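Local coordinates for protein aldehyde dehydrogenase 12 (Zea mays, PDB 6D97) that oxidises L-glutamate gamma-semialdehyde to glutamate with NAD+ as the electron acceptor, the last step of proline breakdown in plants, at residues 35-38 against 42-45; 69-74 against 135-140; 150-155 against 204-209; 356-361 against 399-404. All blocks are in the same frame, centred on the assembly; numbering follows the deposited sequence.

Contact 1. Residues 35-38 against 42-45; sequences QEVS and PAEV
V37 meets A43 through a single branch, its CG2 methyl, which lies 3.7 Å from A43 N and 3.9 Å from A43 CB. That methyl reaches the strand because it stands opposite the backbone N of V37, while the other branch, CG1, takes the crowded position between N and the carbonyl carbon (chi1 53°). The touch is small, a methyl against the A43 methyl and the nitrogen of its peptide, with no hydrogen bond. S38 and P42 meet differently, backbone to ring. The S38 O to P42 N distance of 3.1 Å would suit a hydrogen bond, yet the amide nitrogen of P42 carries no hydrogen, and the carbonyl simply rests against the ring, with P42 CB and CD each 3.8 Å from S38 O. This is a short reversal by which a loop folds back before entering strand 43-49, an inner strand of the mixed four-stranded sheet near the N-terminus; A43 is the first strand residue and exchanges backbone hydrogen bonds with F71 and K73 of its parallel neighbour 70-74. Inside the reversal, S38 OG is hydrogen-bonded to S41 N and S40 OG, which ties the serine side chain to the linking residues while P42 follows on. Farther into the fold, the carbonyl of V37 accepts a hydrogen bond from R136 NH1, and the V37 side chain also touches F71.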
loop_
_atom_site.group_PDB
_atom_site.type_symbol
_atom_site.label_atom_id
_atom_site.label_comp_id
_atom_site.label_asym_id
_atom_site.label_seq_id
_atom_site.Cartn_x
_atom_site.Cartn_y
_atom_site.Cartn_z
ATOM N N GLN A 35 -24.124 -37.147 -13.328
ATOM C CA GLN A 35 -25.291 -37.900 -12.894
ATOM C C GLN A 35 -25.303 -39.323 -13.439
ATOM O O GLN A 35 -26.002 -40.178 -12.882
ATOM C CB GLN A 35 -26.573 -37.158 -13.280
ATOM C CG GLN A 35 -26.585 -36.557 -14.683
ATOM C CD GLN A 35 -25.701 -35.328 -14.814
ATOM O OE1 GLN A 35 -24.732 -35.333 -15.572
ATOM N NE2 GLN A 35 -26.022 -34.276 -14.070
ATOM N N GLU A 36 -24.530 -39.605 -14.488
ATOM C CA GLU A 36 -24.498 -40.926 -15.104
ATOM C C GLU A 36 -23.501 -41.878 -14.450
ATOM O O GLU A 36 -23.740 -43.090 -14.438
ATOM C CB GLU A 36 -24.138 -40.801 -16.588
ATOM C CG GLU A 36 -25.165 -41.397 -17.544
ATOM C CD GLU A 36 -26.232 -40.397 -17.964
ATOM O OE1 GLU A 36 -27.015 -39.950 -17.096
ATOM O OE2 GLU A 36 -26.280 -40.049 -19.165
ATOM N N VAL A 37 -22.398 -41.352 -13.913
ATOM C CA VAL A 37 -21.270 -42.185 -13.509
ATOM C C VAL A 37 -21.671 -43.112 -12.365
ATOM O O VAL A 37 -22.233 -42.682 -11.348
ATOM C CB VAL A 37 -20.060 -41.312 -13.147
ATOM C CG1 VAL A 37 -20.434 -40.263 -12.118
ATOM C CG2 VAL A 37 -18.913 -42.196 -12.668
ATOM N N SER A 38 -21.388 -44.401 -12.533
ATOM C CA SER A 38 -21.839 -45.428 -11.603
ATOM C C SER A 38 -20.928 -46.642 -11.727
ATOM O O SER A 38 -19.958 -46.638 -12.485
ATOM C CB SER A 38 -23.295 -45.813 -11.889
ATOM O OG SER A 38 -23.412 -46.346 -13.195
ATOM N N PRO A 42 -18.547 -46.469 -15.232
ATOM C CA PRO A 42 -17.478 -45.802 -14.485
ATOM C C PRO A 42 -16.752 -44.759 -15.319
ATOM O O PRO A 42 -16.719 -44.807 -16.549
ATOM C CB PRO A 42 -16.536 -46.953 -14.116
ATOM C CG PRO A 42 -16.736 -47.948 -15.203
ATOM C CD PRO A 42 -18.178 -47.846 -15.612
ATOM N N ALA A 43 -16.151 -43.809 -14.611
ATOM C CA ALA A 43 -15.305 -42.785 -15.199
ATOM C C ALA A 43 -13.852 -43.054 -14.831
ATOM O O ALA A 43 -13.556 -43.796 -13.892
ATOM C CB ALA A 43 -15.714 -41.389 -14.722
ATOM N N GLU A 44 -12.942 -42.443 -15.582
ATOM C CA GLU A 44 -11.524 -42.536 -15.279
ATOM C C GLU A 44 -10.930 -41.147 -15.108
ATOM O O GLU A 44 -11.386 -40.174 -15.719
ATOM C CB GLU A 44 -10.754 -43.310 -16.359
ATOM C CG GLU A 44 -10.816 -42.732 -17.760
ATOM C CD GLU A 44 -9.852 -43.433 -18.707
ATOM O OE1 GLU A 44 -8.839 -42.809 -19.098
ATOM O OE2 GLU A 44 -10.100 -44.614 -19.045
ATOM N N VAL A 45 -9.917 -41.067 -14.251
ATOM C CA VAL A 45 -9.180 -39.837 -13.988
ATOM C C VAL A 45 -7.738 -40.057 -14.413
ATOM O O VAL A 45 -7.103 -41.032 -13.994
ATOM C CB VAL A 45 -9.251 -39.434 -12.504
ATOM C CG1 VAL A 45 -8.493 -38.132 -12.269
ATOM C CG2 VAL A 45 -10.692 -39.312 -12.074
#

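Contact 2. Residues 69-74 against 135-140; sequences DKFIKV and QRVSPK
With chi1 at 76°, the ring of F71 is placed between its own backbone N and carbonyl carbon and points at the end of helix 124-137, where R136, its chain bent at chi2 and chi3, curls its guanidinium back to meet it. R136 NH2 lies 3.6 Å from F71 CD2, with the ring and guanidinium planes 39° apart, an oblique meeting rather than a stack. Farther round the ring, F71 CZ comes within 3.6 Å of the backbone oxygen of R136. I72 adds the purely apolar part: its CD1 touches V137 CG1 at 3.6 Å, the two side chains set nearly perpendicular, and its CG1 covers one face of the F71 ring near the rim. The strongest polar partner of R136 lies elsewhere, in a salt bridge from NH2 to D64, and NH1 is bonded to the carbonyl of P34; F71 therefore packs against a guanidinium already fixed by others. An alanine at F71 would take away the ring and is likely to open a gap beside the guanidinium and uncover the I72 side chain. I229 of helix 229-240 closes in on both I72 and V137. That two successive residues, F71 and I72, both turn toward the helix follows from a classic beta bulge, in which the pair stands opposite I62 of the antiparallel strand 60-63.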
loop_
_atom_site.group_PDB
_atom_site.type_symbol
_atom_site.label_atom_id
_atom_site.label_comp_id
_atom_site.label_asym_id
_atom_site.label_seq_id
_atom_site.Cartn_x
_atom_site.Cartn_y
_atom_site.Cartn_z
ATOM N N ASP A 69 -20.191 -48.628 -4.927
ATOM C CA ASP A 69 -19.860 -48.969 -6.305
ATOM C C ASP A 69 -18.453 -48.500 -6.659
ATOM O O ASP A 69 -18.049 -47.389 -6.314
ATOM C CB ASP A 69 -20.861 -48.319 -7.264
ATOM C CG ASP A 69 -22.224 -48.986 -7.246
ATOM O OD1 ASP A 69 -22.373 -50.038 -6.584
ATOM O OD2 ASP A 69 -23.143 -48.450 -7.910
ATOM N N LYS A 70 -17.706 -49.354 -7.358
ATOM C CA LYS A 70 -16.482 -48.914 -8.018
ATOM C C LYS A 70 -16.848 -48.041 -9.211
ATOM O O LYS A 70 -17.038 -48.558 -10.316
ATOM C CB LYS A 70 -15.646 -50.110 -8.488
ATOM C CG LYS A 70 -14.957 -50.906 -7.386
ATOM C CD LYS A 70 -14.229 -52.122 -7.966
ATOM C CE LYS A 70 -13.386 -52.839 -6.917
ATOM N NZ LYS A 70 -12.614 -53.988 -7.482
ATOM N N PHE A 71 -16.957 -46.725 -9.017
ATOM C CA PHE A 71 -17.466 -45.865 -10.077
ATOM C C PHE A 71 -16.440 -44.908 -10.676
ATOM O O PHE A 71 -16.749 -44.259 -11.680
ATOM C CB PHE A 71 -18.704 -45.086 -9.584
ATOM C CG PHE A 71 -18.415 -43.912 -8.670
ATOM C CD1 PHE A 71 -17.350 -43.904 -7.777
ATOM C CD2 PHE A 71 -19.267 -42.817 -8.691
ATOM C CE1 PHE A 71 -17.132 -42.810 -6.950
ATOM C CE2 PHE A 71 -19.061 -41.732 -7.867
ATOM C CZ PHE A 71 -17.993 -41.726 -6.996
ATOM N N ILE A 72 -15.232 -44.815 -10.121
ATOM C CA ILE A 72 -14.167 -43.995 -10.699
ATOM C C ILE A 72 -12.844 -44.735 -10.553
ATOM O O ILE A 72 -12.473 -45.131 -9.444
ATOM C CB ILE A 72 -14.058 -42.609 -10.031
ATOM C CG1 ILE A 72 -15.336 -41.789 -10.234
ATOM C CG2 ILE A 72 -12.855 -41.848 -10.577
ATOM C CD1 ILE A 72 -15.401 -40.537 -9.388
ATOM N N LYS A 73 -12.123 -44.912 -11.660
ATOM C CA LYS A 73 -10.765 -45.433 -11.602
ATOM C C LYS A 73 -9.774 -44.296 -11.819
ATOM O O LYS A 73 -9.975 -43.436 -12.682
ATOM C CB LYS A 73 -10.534 -46.558 -12.619
ATOM C CG LYS A 73 -10.711 -46.204 -14.082
ATOM C CD LYS A 73 -10.373 -47.423 -14.948
ATOM C CE LYS A 73 -10.419 -47.115 -16.441
ATOM N NZ LYS A 73 -9.886 -48.251 -17.253
ATOM N N VAL A 74 -8.719 -44.284 -11.008
ATOM C CA VAL A 74 -7.758 -43.190 -10.959
ATOM C C VAL A 74 -6.387 -43.734 -11.336
ATOM O O VAL A 74 -5.958 -44.769 -10.812
ATOM C CB VAL A 74 -7.731 -42.535 -9.565
ATOM C CG1 VAL A 74 -6.698 -41.428 -9.510
ATOM C CG2 VAL A 74 -9.114 -42.000 -9.211
ATOM N N GLN A 135 -20.603 -33.187 -5.717
ATOM C CA GLN A 135 -21.495 -33.965 -4.862
ATOM C C GLN A 135 -21.208 -35.456 -4.930
ATOM O O GLN A 135 -21.322 -36.154 -3.918
ATOM C CB GLN A 135 -22.948 -33.718 -5.258
ATOM C CG GLN A 135 -23.601 -32.525 -4.617
ATOM C CD GLN A 135 -25.094 -32.502 -4.856
ATOM O OE1 GLN A 135 -25.553 -32.281 -5.974
ATOM N NE2 GLN A 135 -25.863 -32.740 -3.804
ATOM N N ARG A 136 -20.852 -35.969 -6.107
ATOM C CA ARG A 136 -20.682 -37.412 -6.243
ATOM C C ARG A 136 -19.449 -37.920 -5.510
ATOM O O ARG A 136 -19.444 -39.048 -5.020
ATOM C CB ARG A 136 -20.619 -37.809 -7.720
ATOM C CG ARG A 136 -21.879 -37.548 -8.549
ATOM C CD ARG A 136 -23.102 -38.285 -8.019
ATOM N NE ARG A 136 -22.858 -39.711 -7.823
ATOM C CZ ARG A 136 -22.960 -40.634 -8.773
ATOM N NH1 ARG A 136 -23.303 -40.296 -10.006
ATOM N NH2 ARG A 136 -22.713 -41.903 -8.488
ATOM N N VAL A 137 -18.397 -37.116 -5.421
ATOM C CA VAL A 137 -17.137 -37.565 -4.845
ATOM C C VAL A 137 -16.940 -37.055 -3.422
ATOM O O VAL A 137 -16.394 -37.771 -2.584
ATOM C CB VAL A 137 -15.953 -37.167 -5.754
ATOM C CG1 VAL A 137 -16.032 -37.927 -7.048
ATOM C CG2 VAL A 137 -15.956 -35.671 -6.023
ATOM N N SER A 138 -17.359 -35.827 -3.134
ATOM C CA SER A 138 -17.287 -35.250 -1.793
ATOM C C SER A 138 -18.706 -34.887 -1.379
ATOM O O SER A 138 -19.115 -33.724 -1.496
ATOM C CB SER A 138 -16.358 -34.037 -1.746
ATOM O OG SER A 138 -16.276 -33.511 -0.434
ATOM N N PRO A 139 -19.474 -35.857 -0.879
ATOM C CA PRO A 139 -20.921 -35.666 -0.703
ATOM C C PRO A 139 -21.258 -34.499 0.213
ATOM O O PRO A 139 -20.770 -34.401 1.343
ATOM C CB PRO A 139 -21.378 -37.005 -0.109
ATOM C CG PRO A 139 -20.359 -37.984 -0.604
ATOM C CD PRO A 139 -19.061 -37.238 -0.582
ATOM N N LYS A 140 -22.098 -33.609 -0.304
ATOM C CA LYS A 140 -22.589 -32.431 0.395
ATOM C C LYS A 140 -23.832 -31.975 -0.354
ATOM O O LYS A 140 -24.107 -32.436 -1.464
ATOM C CB LYS A 140 -21.526 -31.332 0.451
ATOM C CG LYS A 140 -21.079 -30.862 -0.921
ATOM C CD LYS A 140 -20.022 -29.774 -0.827
ATOM C CE LYS A 140 -18.653 -30.348 -0.487
ATOM N NZ LYS A 140 -17.583 -29.307 -0.498
#

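Contact 3. Residues 150-155 against 204-209; sequences QVSQKF and IPLLQL
L207 sets its CG squarely over the face of the F155 ring, 3.5 Å from the centroid and only 14° off the ring normal, a CH-pi contact. Its two methyls spread over the ring, CD1 3.7 Å from F155 CD2 and CD2 4.0 Å from F155 CD1, while the far end of the ring reaches the backbone, with F155 CZ 3.7 Å from L207 O. The ring gets there because F155 CG is anti to the backbone N (chi1 165°), which sends the side chain toward the neighbouring helix. One turn earlier, S152 CB meets L206 CD2 at 3.5 Å; a side chain this small lets the leucine methyl come up close, and its OG is hydrogen-bonded back to the carbonyl of E148 in the same helix. Cutting F155 down to an alanine would probably leave the L207 side chain without the surface it lies on and open a gap between the helices. Next come the supports: M210 and Y214 also touch F155, and L206 is backed by M234 and L238 of helix 229-240. The two helices run almost parallel, their short segments 13° apart and 10.1 Å between axes. Helix 203-214 is the connection between parallel strands 191-196 and 218-223, the beta-alpha-beta crossover of the Rossmann-type NAD-binding domain, whose first strand ends at the NAD-binding residue T196.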
loop_
_atom_site.group_PDB
_atom_site.type_symbol
_atom_site.label_atom_id
_atom_site.label_comp_id
_atom_site.label_asym_id
_atom_site.label_seq_id
_atom_site.Cartn_x
_atom_site.Cartn_y
_atom_site.Cartn_z
ATOM N N GLN A 150 -19.268 -21.167 -7.123
ATOM C CA GLN A 150 -19.481 -19.724 -7.146
ATOM C C GLN A 150 -18.254 -18.980 -6.629
ATOM O O GLN A 150 -17.828 -17.979 -7.219
ATOM C CB GLN A 150 -20.719 -19.369 -6.325
ATOM C CG GLN A 150 -22.027 -19.655 -7.037
ATOM C CD GLN A 150 -23.218 -19.658 -6.099
ATOM O OE1 GLN A 150 -23.081 -19.931 -4.905
ATOM N NE2 GLN A 150 -24.395 -19.351 -6.635
ATOM N N VAL A 151 -17.678 -19.453 -5.521
ATOM C CA VAL A 151 -16.439 -18.864 -5.016
ATOM C C VAL A 151 -15.349 -18.945 -6.074
ATOM O O VAL A 151 -14.637 -17.968 -6.338
ATOM C CB VAL A 151 -16.003 -19.556 -3.712
ATOM C CG1 VAL A 151 -14.578 -19.155 -3.354
ATOM C CG2 VAL A 151 -16.958 -19.222 -2.577
ATOM N N SER A 152 -15.201 -20.120 -6.692
ATOM C CA SER A 152 -14.213 -20.291 -7.752
ATOM C C SER A 152 -14.461 -19.317 -8.895
ATOM O O SER A 152 -13.524 -18.695 -9.409
ATOM C CB SER A 152 -14.241 -21.733 -8.261
ATOM O OG SER A 152 -14.155 -22.650 -7.187
ATOM N N GLN A 153 -15.725 -19.157 -9.295
ATOM C CA GLN A 153 -16.052 -18.281 -10.415
ATOM C C GLN A 153 -15.725 -16.830 -10.084
ATOM O O GLN A 153 -15.143 -16.108 -10.903
ATOM C CB GLN A 153 -17.530 -18.446 -10.782
ATOM C CG GLN A 153 -17.923 -17.896 -12.142
ATOM C CD GLN A 153 -18.189 -16.409 -12.119
ATOM O OE1 GLN A 153 -18.485 -15.833 -11.070
ATOM N NE2 GLN A 153 -18.082 -15.776 -13.282
ATOM N N LYS A 154 -16.081 -16.392 -8.871
ATOM C CA LYS A 154 -15.808 -15.020 -8.453
ATOM C C LYS A 154 -14.311 -14.755 -8.351
ATOM O O LYS A 154 -13.839 -13.682 -8.744
ATOM C CB LYS A 154 -16.498 -14.732 -7.118
ATOM C CG LYS A 154 -17.942 -14.267 -7.254
ATOM C CD LYS A 154 -17.999 -12.830 -7.755
ATOM C CE LYS A 154 -19.414 -12.408 -8.107
ATOM N NZ LYS A 154 -19.918 -13.097 -9.325
ATOM N N PHE A 155 -13.552 -15.720 -7.822
ATOM C CA PHE A 155 -12.103 -15.576 -7.727
ATOM C C PHE A 155 -11.489 -15.316 -9.097
ATOM O O PHE A 155 -10.659 -14.413 -9.257
ATOM C CB PHE A 155 -11.505 -16.831 -7.079
ATOM C CG PHE A 155 -10.015 -16.963 -7.246
ATOM C CD1 PHE A 155 -9.146 -16.432 -6.306
ATOM C CD2 PHE A 155 -9.486 -17.646 -8.332
ATOM C CE1 PHE A 155 -7.777 -16.568 -6.455
ATOM C CE2 PHE A 155 -8.123 -17.781 -8.491
ATOM C CZ PHE A 155 -7.266 -17.246 -7.551
ATOM N N ILE A 204 -10.275 -25.144 -3.296
ATOM C CA ILE A 204 -8.921 -25.071 -2.748
ATOM C C ILE A 204 -7.887 -25.299 -3.849
ATOM O O ILE A 204 -7.014 -24.440 -4.042
ATOM C CB ILE A 204 -8.728 -26.058 -1.584
ATOM C CG1 ILE A 204 -9.629 -25.687 -0.406
ATOM C CG2 ILE A 204 -7.270 -26.099 -1.171
ATOM C CD1 ILE A 204 -9.593 -26.697 0.716
ATOM N N PRO A 205 -7.927 -26.412 -4.600
ATOM C CA PRO A 205 -6.886 -26.610 -5.625
ATOM C C PRO A 205 -6.898 -25.566 -6.732
ATOM O O PRO A 205 -5.822 -25.134 -7.164
ATOM C CB PRO A 205 -7.183 -28.018 -6.160
ATOM C CG PRO A 205 -8.583 -28.297 -5.769
ATOM C CD PRO A 205 -8.812 -27.588 -4.495
ATOM N N LEU A 206 -8.075 -25.139 -7.201
ATOM C CA LEU A 206 -8.116 -24.158 -8.286
ATOM C C LEU A 206 -7.503 -22.830 -7.860
ATOM O O LEU A 206 -6.724 -22.229 -8.610
ATOM C CB LEU A 206 -9.553 -23.943 -8.764
ATOM C CG LEU A 206 -9.754 -22.780 -9.743
ATOM C CD1 LEU A 206 -9.052 -23.060 -11.062
ATOM C CD2 LEU A 206 -11.228 -22.481 -9.971
ATOM N N LEU A 207 -7.838 -22.360 -6.655
ATOM C CA LEU A 207 -7.381 -21.042 -6.221
ATOM C C LEU A 207 -5.880 -21.029 -5.960
ATOM O O LEU A 207 -5.206 -20.032 -6.246
ATOM C CB LEU A 207 -8.151 -20.605 -4.976
ATOM C CG LEU A 207 -9.425 -19.781 -5.195
ATOM C CD1 LEU A 207 -10.407 -20.491 -6.110
ATOM C CD2 LEU A 207 -10.083 -19.437 -3.866
ATOM N N GLN A 208 -5.333 -22.121 -5.418
ATOM C CA GLN A 208 -3.888 -22.189 -5.227
ATOM C C GLN A 208 -3.171 -22.440 -6.547
ATOM O O GLN A 208 -2.066 -21.928 -6.766
ATOM C CB GLN A 208 -3.533 -23.271 -4.202
ATOM C CG GLN A 208 -4.161 -23.077 -2.825
ATOM C CD GLN A 208 -3.502 -21.975 -2.010
ATOM O OE1 GLN A 208 -2.659 -21.228 -2.511
ATOM N NE2 GLN A 208 -3.882 -21.874 -0.738
ATOM N N LEU A 209 -3.782 -23.227 -7.439
ATOM C CA LEU A 209 -3.191 -23.468 -8.754
ATOM C C LEU A 209 -3.032 -22.168 -9.529
ATOM O O LEU A 209 -1.953 -21.877 -10.058
ATOM C CB LEU A 209 -4.043 -24.457 -9.549
ATOM C CG LEU A 209 -3.671 -24.618 -11.023
ATOM C CD1 LEU A 209 -2.318 -25.302 -11.137
ATOM C CD2 LEU A 209 -4.741 -25.401 -11.764
#

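Contact 4. Residues 356-361 against 399-404; sequences RKLEDL and HSIPKI
L358 makes the apolar contacts here, one methyl for each partner. Its CD2 lies 3.6 Å from H399 CB, the leucine meeting the histidine nearly perpendicular, so that the aliphatic root of the histidine and not its imidazole does the touching. The other methyl, CD1, meets I401 CD1 at 4.0 Å, the two side chains running antiparallel as they pass. L358 CG is anti to the backbone N (chi1 -172°), which extends the branched end toward the loop opposite. I401 is further covered by P365 and A407.

No polar bond crosses between the segments; each has its own. I401 N donates to H399 ND1 at 3.2 Å, and the nitrogen approaches at the ring edge, nearly in its plane; with ND1 thus used as an acceptor, the imidazole is held in one rotation and is probably neutral. In 356-361, L361 N returns to L358 O at 2.9 Å, closing a tight turn that begins at L358. R356 has outside partners, a salt bridge with D317 and a hydrogen bond to T547 O of the third subunit.

Both segments are loops without regular structure: 399-404 lies in the loop joining strands 388-391 and 411-414, the antiparallel pair at the margin of the seven-stranded mixed sheet, and 356-361 in the loop between helix 345-354 and helix 371-382.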
loop_
_atom_site.group_PDB
_atom_site.type_symbol
_atom_site.label_atom_id
_atom_site.label_comp_id
_atom_site.label_asym_id
_atom_site.label_seq_id
_atom_site.Cartn_x
_atom_site.Cartn_y
_atom_site.Cartn_z
ATOM N N ARG A 356 -31.918 -32.358 9.094
ATOM C CA ARG A 356 -30.881 -32.763 8.158
ATOM C C ARG A 356 -31.062 -34.229 7.795
ATOM O O ARG A 356 -31.357 -35.064 8.655
ATOM C CB ARG A 356 -29.499 -32.525 8.765
ATOM C CG ARG A 356 -29.315 -31.081 9.180
ATOM C CD ARG A 356 -27.862 -30.716 9.452
ATOM N NE ARG A 356 -27.673 -29.271 9.328
ATOM C CZ ARG A 356 -27.112 -28.671 8.282
ATOM N NH1 ARG A 356 -26.657 -29.393 7.265
ATOM N NH2 ARG A 356 -27.007 -27.345 8.256
ATOM N N LYS A 357 -30.904 -34.540 6.511
ATOM C CA LYS A 357 -31.202 -35.884 6.043
ATOM C C LYS A 357 -30.304 -36.254 4.872
ATOM O O LYS A 357 -29.751 -35.397 4.179
ATOM C CB LYS A 357 -32.675 -36.028 5.645
ATOM C CG LYS A 357 -33.204 -34.906 4.787
ATOM C CD LYS A 357 -34.468 -34.349 5.403
ATOM C CE LYS A 357 -35.219 -33.455 4.438
ATOM N NZ LYS A 357 -36.584 -33.172 4.959
ATOM N N LEU A 358 -30.190 -37.566 4.657
ATOM C CA LEU A 358 -29.285 -38.101 3.646
ATOM C C LEU A 358 -29.735 -37.741 2.235
ATOM O O LEU A 358 -28.899 -37.507 1.353
ATOM C CB LEU A 358 -29.191 -39.618 3.800
ATOM C CG LEU A 358 -28.159 -40.357 2.955
ATOM C CD1 LEU A 358 -26.771 -39.939 3.387
ATOM C CD2 LEU A 358 -28.339 -41.858 3.093
ATOM N N GLU A 359 -31.050 -37.687 2.002
ATOM C CA GLU A 359 -31.557 -37.653 0.631
ATOM C C GLU A 359 -31.208 -36.354 -0.089
ATOM O O GLU A 359 -31.122 -36.343 -1.323
ATOM C CB GLU A 359 -33.069 -37.887 0.616
ATOM C CG GLU A 359 -33.485 -39.341 0.855
ATOM C CD GLU A 359 -33.735 -39.655 2.320
ATOM O OE1 GLU A 359 -34.499 -40.605 2.609
ATOM O OE2 GLU A 359 -33.178 -38.943 3.185
ATOM N N ASP A 360 -31.011 -35.256 0.640
ATOM C CA ASP A 360 -30.480 -34.034 0.047
ATOM C C ASP A 360 -29.079 -33.726 0.550
ATOM O O ASP A 360 -28.570 -32.623 0.320
ATOM C CB ASP A 360 -31.425 -32.849 0.289
ATOM C CG ASP A 360 -31.503 -32.424 1.750
ATOM O OD1 ASP A 360 -30.922 -33.109 2.622
ATOM O OD2 ASP A 360 -32.158 -31.390 2.020
ATOM N N LEU A 361 -28.455 -34.679 1.243
ATOM C CA LEU A 361 -27.068 -34.585 1.690
ATOM C C LEU A 361 -26.837 -33.400 2.622
ATOM O O LEU A 361 -25.735 -32.852 2.686
ATOM C CB LEU A 361 -26.105 -34.544 0.502
ATOM C CG LEU A 361 -25.958 -35.908 -0.177
ATOM C CD1 LEU A 361 -25.092 -35.818 -1.423
ATOM C CD2 LEU A 361 -25.381 -36.914 0.807
ATOM N N HIS A 399 -29.334 -46.817 4.829
ATOM C CA HIS A 399 -28.369 -46.274 3.883
ATOM C C HIS A 399 -27.431 -47.379 3.416
ATOM O O HIS A 399 -27.357 -48.458 4.010
ATOM C CB HIS A 399 -27.582 -45.111 4.500
ATOM C CG HIS A 399 -26.708 -45.509 5.647
ATOM N ND1 HIS A 399 -25.504 -46.156 5.478
ATOM C CD2 HIS A 399 -26.864 -45.349 6.981
ATOM C CE1 HIS A 399 -24.955 -46.377 6.658
ATOM N NE2 HIS A 399 -25.760 -45.895 7.588
ATOM N N SER A 400 -26.714 -47.095 2.328
ATOM C CA SER A 400 -25.773 -48.036 1.730
ATOM C C SER A 400 -24.351 -47.478 1.726
ATOM O O SER A 400 -23.540 -47.834 0.870
ATOM C CB SER A 400 -26.207 -48.407 0.310
ATOM O OG SER A 400 -27.419 -49.146 0.309
ATOM N N ILE A 401 -24.041 -46.597 2.673
ATOM C CA ILE A 401 -22.716 -45.993 2.776
ATOM C C ILE A 401 -21.726 -47.066 3.218
ATOM O O ILE A 401 -21.912 -47.677 4.281
ATOM C CB ILE A 401 -22.728 -44.796 3.738
ATOM C CG1 ILE A 401 -23.735 -43.754 3.253
ATOM C CG2 ILE A 401 -21.344 -44.172 3.848
ATOM C CD1 ILE A 401 -24.071 -42.692 4.279
ATOM N N PRO A 402 -20.687 -47.343 2.429
ATOM C CA PRO A 402 -19.721 -48.377 2.814
ATOM C C PRO A 402 -19.075 -48.050 4.150
ATOM O O PRO A 402 -18.908 -46.885 4.516
ATOM C CB PRO A 402 -18.698 -48.354 1.671
ATOM C CG PRO A 402 -18.857 -47.009 1.045
ATOM C CD PRO A 402 -20.311 -46.676 1.173
ATOM N N LYS A 403 -18.714 -49.103 4.886
ATOM C CA LYS A 403 -18.320 -48.928 6.279
ATOM C C LYS A 403 -16.999 -48.183 6.435
ATOM O O LYS A 403 -16.689 -47.744 7.548
ATOM C CB LYS A 403 -18.249 -50.286 6.978
ATOM C CG LYS A 403 -19.605 -50.971 7.127
ATOM C CD LYS A 403 -20.526 -50.199 8.063
ATOM C CE LYS A 403 -20.296 -50.587 9.515
ATOM N NZ LYS A 403 -20.851 -49.571 10.456
ATOM N N ILE A 404 -16.219 -48.021 5.362
ATOM C CA ILE A 404 -15.018 -47.197 5.456
ATOM C C ILE A 404 -15.370 -45.749 5.753
ATOM O O ILE A 404 -14.528 -44.997 6.254
ATOM C CB ILE A 404 -14.163 -47.273 4.168
ATOM C CG1 ILE A 404 -15.022 -47.034 2.923
ATOM C CG2 ILE A 404 -13.386 -48.585 4.101
ATOM C CD1 ILE A 404 -14.218 -46.624 1.701
#

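Contacts 1 and 2 form one unit: their centres are 8 Å apart and strands 43-49 and 70-74 are parallel neighbours, probably hydrogen-bonded through V45 N to K73 O and A43 O to K73 N. Contact 2 carries this sheet onto helix 124-137, and the next helix, 142-157, belongs to contact 3, about 21 Å away between centres. Contact 4, 13 Å from contact 2 between centres, touches it where L361 packs on P139 and K140; contacts 3 and 4 are the farthest apart, about 28 Å between centres. Along the chain all four come in series, each closing before the next opens, and together they lead from the N-terminal sheet to the NAD-binding fold and the loops of the seven-stranded sheet.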